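Local structure of acid phosphatase (Mycobacterium tuberculosis, 2A6P) at residues E56-T70 and H141-G153. The protein removes phosphate from a broad range of phosphorylated substrates and can serve as a fructose-1,6-bisphosphatase in gluconeogenesis, with negligible phosphoglycerate mutase activity. Numbering follows the deposited sequence.
Sequences ELDDPIVICSPRRRT and HMSSRDVLFVSHG
The backbone carbonyl of Asp-59 is gripped by the guanidinium of Arg-145: NE donates to Asp-59 O at 2.6 Å, nearly in the guanidinium plane, and NH2 adds a weak bond to the same oxygen. One face of that guanidinium lies over Ile-61 CB; across the opposite face sits the Asp-59 carboxylate, its plane only 18° from the guanidinium. Because the carboxylate sits above the guanidinium plane, the salt bridge from Asp-59 OD1 to Arg-145 NH2 (3.5 Å) is one of charge alone. Alongside, Asp-146 OD2 takes the Asp-58 N-H at 2.8 Å, on its anti side but well out of the carboxylate plane, and Asp-146 N returns a bond to Asp-58 O; Asp-146 OD1 accepts from the backbone N of Arg-12.

From here strands 61-64 and 147-151 run parallel in the central sheet, bonded alternately: Leu-148 N to Ile-61 O, Ile-63 N to Leu-148 O, Val-150 N to Ile-63 O, Ser-65 N to Val-150 O. Ile-61, its CG1 anti to the backbone N (chi1 176°), extends CD1 over the His-141 ring, a CH-pi contact 3.5 Å from the centroid. On the other sheet face, Val-62 CG1 meets Val-150 CG2 at 4.0 Å.

This register sets His-152 beside the start of helix 68-76. Thr-70 CG2 lies over one ring face, 3.9 Å from the centroid, while Arg-69 NE approaches the ring edge, its guanidinium steeply inclined at 73° and held by the Gly-31 and Thr-33 carbonyls. His-152, which probably stabilises the transition state, meets the ring of His-18, the likely site of the phosphohistidine intermediate; the Arg-69 guanidinium beside it is consistent with a phosphate pocket.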
# COMPACT_ATOMS: atom_id res chain seq x y z
N GLU A 56 18.19 -3.67 -1.83
CA GLU A 56 18.93 -4.93 -1.71
C GLU A 56 18.17 -6.09 -2.32
O GLU A 56 17.72 -6.99 -1.61
CB GLU A 56 19.26 -5.22 -0.24
CG GLU A 56 20.24 -4.22 0.37
CD GLU A 56 20.73 -4.62 1.75
OE1 GLU A 56 21.36 -5.70 1.89
OE2 GLU A 56 20.50 -3.83 2.70
N LEU A 57 18.03 -6.06 -3.65
CA LEU A 57 17.32 -7.10 -4.38
C LEU A 57 18.22 -8.30 -4.69
O LEU A 57 19.40 -8.14 -5.02
CB LEU A 57 16.75 -6.51 -5.67
CG LEU A 57 15.93 -5.23 -5.47
CD1 LEU A 57 15.37 -4.77 -6.81
CD2 LEU A 57 14.81 -5.49 -4.48
N ASP A 58 17.65 -9.49 -4.59
CA ASP A 58 18.38 -10.72 -4.83
C ASP A 58 18.38 -11.16 -6.29
O ASP A 58 17.39 -11.70 -6.79
CB ASP A 58 17.81 -11.84 -3.96
CG ASP A 58 18.67 -13.08 -3.96
OD1 ASP A 58 19.83 -12.98 -3.54
OD2 ASP A 58 18.19 -14.15 -4.39
N ASP A 59 19.51 -10.94 -6.97
CA ASP A 59 19.67 -11.34 -8.37
C ASP A 59 18.33 -11.28 -9.11
O ASP A 59 17.84 -12.28 -9.63
CB ASP A 59 20.25 -12.76 -8.42
CG ASP A 59 20.55 -13.22 -9.83
OD1 ASP A 59 21.05 -12.40 -10.64
OD2 ASP A 59 20.29 -14.41 -10.13
N PRO A 60 17.72 -10.08 -9.16
CA PRO A 60 16.44 -9.75 -9.79
C PRO A 60 16.27 -10.07 -11.28
O PRO A 60 17.15 -9.77 -12.09
CB PRO A 60 16.31 -8.24 -9.57
CG PRO A 60 17.24 -7.95 -8.46
CD PRO A 60 18.39 -8.84 -8.71
N ILE A 61 15.13 -10.67 -11.63
CA ILE A 61 14.83 -10.92 -13.03
C ILE A 61 13.86 -9.78 -13.37
O ILE A 61 12.82 -9.63 -12.74
CB ILE A 61 14.16 -12.29 -13.28
CG1 ILE A 61 13.81 -12.42 -14.77
CG2 ILE A 61 12.95 -12.46 -12.39
CD1 ILE A 61 13.16 -13.75 -15.15
N VAL A 62 14.23 -8.97 -14.36
CA VAL A 62 13.42 -7.83 -14.78
C VAL A 62 12.61 -8.06 -16.05
O VAL A 62 13.16 -8.34 -17.12
CB VAL A 62 14.31 -6.58 -14.99
CG1 VAL A 62 13.46 -5.39 -15.37
CG2 VAL A 62 15.13 -6.29 -13.72
N ILE A 63 11.29 -7.96 -15.90
CA ILE A 63 10.34 -8.13 -17.00
C ILE A 63 9.78 -6.74 -17.28
O ILE A 63 9.36 -6.03 -16.36
CB ILE A 63 9.20 -9.10 -16.60
CG1 ILE A 63 9.77 -10.49 -16.29
CG2 ILE A 63 8.22 -9.25 -17.75
CD1 ILE A 63 10.63 -10.56 -15.05
N CYS A 64 9.75 -6.35 -18.56
CA CYS A 64 9.31 -5.01 -18.93
C CYS A 64 8.22 -4.95 -20.02
O CYS A 64 8.17 -5.79 -20.90
CB CYS A 64 10.54 -4.20 -19.40
SG CYS A 64 10.32 -2.41 -19.69
N SER A 65 7.36 -3.93 -19.93
CA SER A 65 6.31 -3.74 -20.93
C SER A 65 6.98 -3.25 -22.23
O SER A 65 7.98 -2.51 -22.20
CB SER A 65 5.31 -2.70 -20.44
OG SER A 65 4.49 -2.26 -21.51
N PRO A 66 6.43 -3.64 -23.38
CA PRO A 66 6.97 -3.25 -24.69
C PRO A 66 6.96 -1.77 -25.07
O PRO A 66 7.69 -1.36 -25.96
CB PRO A 66 6.13 -4.08 -25.67
CG PRO A 66 5.68 -5.26 -24.84
CD PRO A 66 5.33 -4.60 -23.54
N ARG A 67 6.12 -0.98 -24.41
CA ARG A 67 6.02 0.45 -24.72
C ARG A 67 7.38 1.10 -24.54
O ARG A 67 8.18 0.67 -23.70
CB ARG A 67 4.99 1.13 -23.81
CG ARG A 67 3.56 0.60 -23.94
CD ARG A 67 2.95 0.88 -25.32
NE ARG A 67 3.43 -0.05 -26.34
CZ ARG A 67 3.09 -1.34 -26.40
NH1 ARG A 67 2.27 -1.88 -25.49
NH2 ARG A 67 3.59 -2.11 -27.36
N ARG A 68 7.64 2.14 -25.32
CA ARG A 68 8.91 2.83 -25.23
C ARG A 68 9.08 3.57 -23.90
O ARG A 68 10.19 3.64 -23.36
CB ARG A 68 9.08 3.82 -26.39
CG ARG A 68 10.50 4.37 -26.48
CD ARG A 68 11.52 3.23 -26.65
NE ARG A 68 12.72 3.40 -25.84
CZ ARG A 68 13.73 2.54 -25.79
NH1 ARG A 68 13.69 1.42 -26.51
NH2 ARG A 68 14.78 2.78 -25.01
N ARG A 69 7.99 4.13 -23.37
CA ARG A 69 8.08 4.85 -22.10
C ARG A 69 8.51 3.93 -20.95
O ARG A 69 9.13 4.40 -19.99
CB ARG A 69 6.74 5.54 -21.77
CG ARG A 69 5.51 4.63 -21.72
CD ARG A 69 4.26 5.47 -21.51
NE ARG A 69 3.00 4.72 -21.58
CZ ARG A 69 2.42 4.30 -22.70
NH1 ARG A 69 2.99 4.54 -23.87
NH2 ARG A 69 1.24 3.67 -22.65
N THR A 70 8.18 2.64 -21.03
CA THR A 70 8.58 1.70 -19.98
C THR A 70 10.00 1.18 -20.25
O THR A 70 10.79 1.01 -19.32
CB THR A 70 7.60 0.48 -19.86
OG1 THR A 70 7.21 0.04 -21.17
CG2 THR A 70 6.36 0.87 -19.04
N HIS A 141 9.72 -17.60 -10.62
CA HIS A 141 11.09 -17.15 -10.46
C HIS A 141 11.43 -16.82 -9.02
O HIS A 141 12.58 -16.92 -8.62
CB HIS A 141 11.36 -15.92 -11.33
CG HIS A 141 11.44 -16.23 -12.80
ND1 HIS A 141 10.37 -16.04 -13.65
CD2 HIS A 141 12.44 -16.73 -13.55
CE1 HIS A 141 10.71 -16.42 -14.87
NE2 HIS A 141 11.96 -16.84 -14.84
N MET A 142 10.41 -16.44 -8.25
CA MET A 142 10.60 -16.09 -6.84
C MET A 142 11.04 -17.30 -6.04
O MET A 142 11.35 -17.20 -4.85
CB MET A 142 9.29 -15.53 -6.27
CG MET A 142 8.89 -14.17 -6.83
SD MET A 142 7.25 -13.64 -6.29
CE MET A 142 7.53 -13.49 -4.46
N SER A 143 11.06 -18.45 -6.69
CA SER A 143 11.49 -19.67 -6.03
C SER A 143 12.99 -19.60 -5.75
O SER A 143 13.51 -20.30 -4.88
CB SER A 143 11.20 -20.88 -6.92
OG SER A 143 11.49 -22.07 -6.23
N SER A 144 13.68 -18.72 -6.47
CA SER A 144 15.12 -18.58 -6.32
C SER A 144 15.63 -17.14 -6.36
O SER A 144 16.77 -16.89 -5.99
CB SER A 144 15.83 -19.40 -7.40
OG SER A 144 15.51 -18.91 -8.69
N ARG A 145 14.79 -16.21 -6.80
CA ARG A 145 15.21 -14.81 -6.90
C ARG A 145 14.04 -13.82 -6.79
O ARG A 145 12.87 -14.23 -6.79
CB ARG A 145 15.94 -14.59 -8.23
CG ARG A 145 15.04 -14.78 -9.47
CD ARG A 145 15.82 -15.10 -10.76
NE ARG A 145 16.74 -14.03 -11.15
CZ ARG A 145 17.40 -13.99 -12.31
NH1 ARG A 145 17.24 -14.96 -13.20
NH2 ARG A 145 18.23 -12.98 -12.58
N ASP A 146 14.37 -12.54 -6.68
CA ASP A 146 13.36 -11.48 -6.61
C ASP A 146 12.91 -11.15 -8.03
O ASP A 146 13.68 -11.32 -8.98
CB ASP A 146 13.92 -10.22 -5.94
CG ASP A 146 14.05 -10.35 -4.43
OD1 ASP A 146 13.23 -11.06 -3.81
OD2 ASP A 146 14.97 -9.74 -3.85
N VAL A 147 11.67 -10.67 -8.17
CA VAL A 147 11.10 -10.31 -9.48
C VAL A 147 10.71 -8.83 -9.58
O VAL A 147 10.12 -8.27 -8.65
CB VAL A 147 9.84 -11.17 -9.79
CG1 VAL A 147 9.18 -10.71 -11.08
CG2 VAL A 147 10.24 -12.65 -9.90
N LEU A 148 11.04 -8.19 -10.70
CA LEU A 148 10.70 -6.78 -10.92
C LEU A 148 9.94 -6.54 -12.23
O LEU A 148 10.44 -6.83 -13.32
CB LEU A 148 11.97 -5.92 -10.90
CG LEU A 148 11.79 -4.44 -11.30
CD1 LEU A 148 10.81 -3.76 -10.39
CD2 LEU A 148 13.13 -3.73 -11.25
N PHE A 149 8.72 -6.02 -12.11
CA PHE A 149 7.91 -5.72 -13.28
C PHE A 149 7.99 -4.22 -13.53
O PHE A 149 7.73 -3.43 -12.62
CB PHE A 149 6.42 -6.04 -13.05
CG PHE A 149 6.08 -7.51 -13.04
CD1 PHE A 149 6.98 -8.48 -13.45
CD2 PHE A 149 4.80 -7.91 -12.65
CE1 PHE A 149 6.62 -9.85 -13.49
CE2 PHE A 149 4.42 -9.26 -12.68
CZ PHE A 149 5.33 -10.23 -13.10
N VAL A 150 8.35 -3.83 -14.75
CA VAL A 150 8.36 -2.41 -15.10
C VAL A 150 7.13 -2.34 -16.01
O VAL A 150 7.14 -2.85 -17.13
CB VAL A 150 9.61 -2.02 -15.88
CG1 VAL A 150 9.56 -0.53 -16.26
CG2 VAL A 150 10.84 -2.35 -15.03
N SER A 151 6.06 -1.72 -15.51
CA SER A 151 4.79 -1.70 -16.23
C SER A 151 4.00 -0.38 -16.15
O SER A 151 4.60 0.70 -16.10
CB SER A 151 3.95 -2.89 -15.71
OG SER A 151 2.68 -3.01 -16.32
N HIS A 152 2.67 -0.47 -16.15
CA HIS A 152 1.81 0.71 -16.11
C HIS A 152 0.89 0.82 -14.88
O HIS A 152 0.77 -0.11 -14.09
CB HIS A 152 0.98 0.78 -17.39
CG HIS A 152 1.80 0.75 -18.64
ND1 HIS A 152 2.35 -0.41 -19.14
CD2 HIS A 152 2.19 1.74 -19.48
CE1 HIS A 152 3.04 -0.13 -20.23
NE2 HIS A 152 2.96 1.17 -20.46
N GLY A 153 0.24 1.98 -14.75
CA GLY A 153 -0.62 2.26 -13.62
C GLY A 153 -1.70 1.24 -13.32
O GLY A 153 -1.68 0.58 -12.26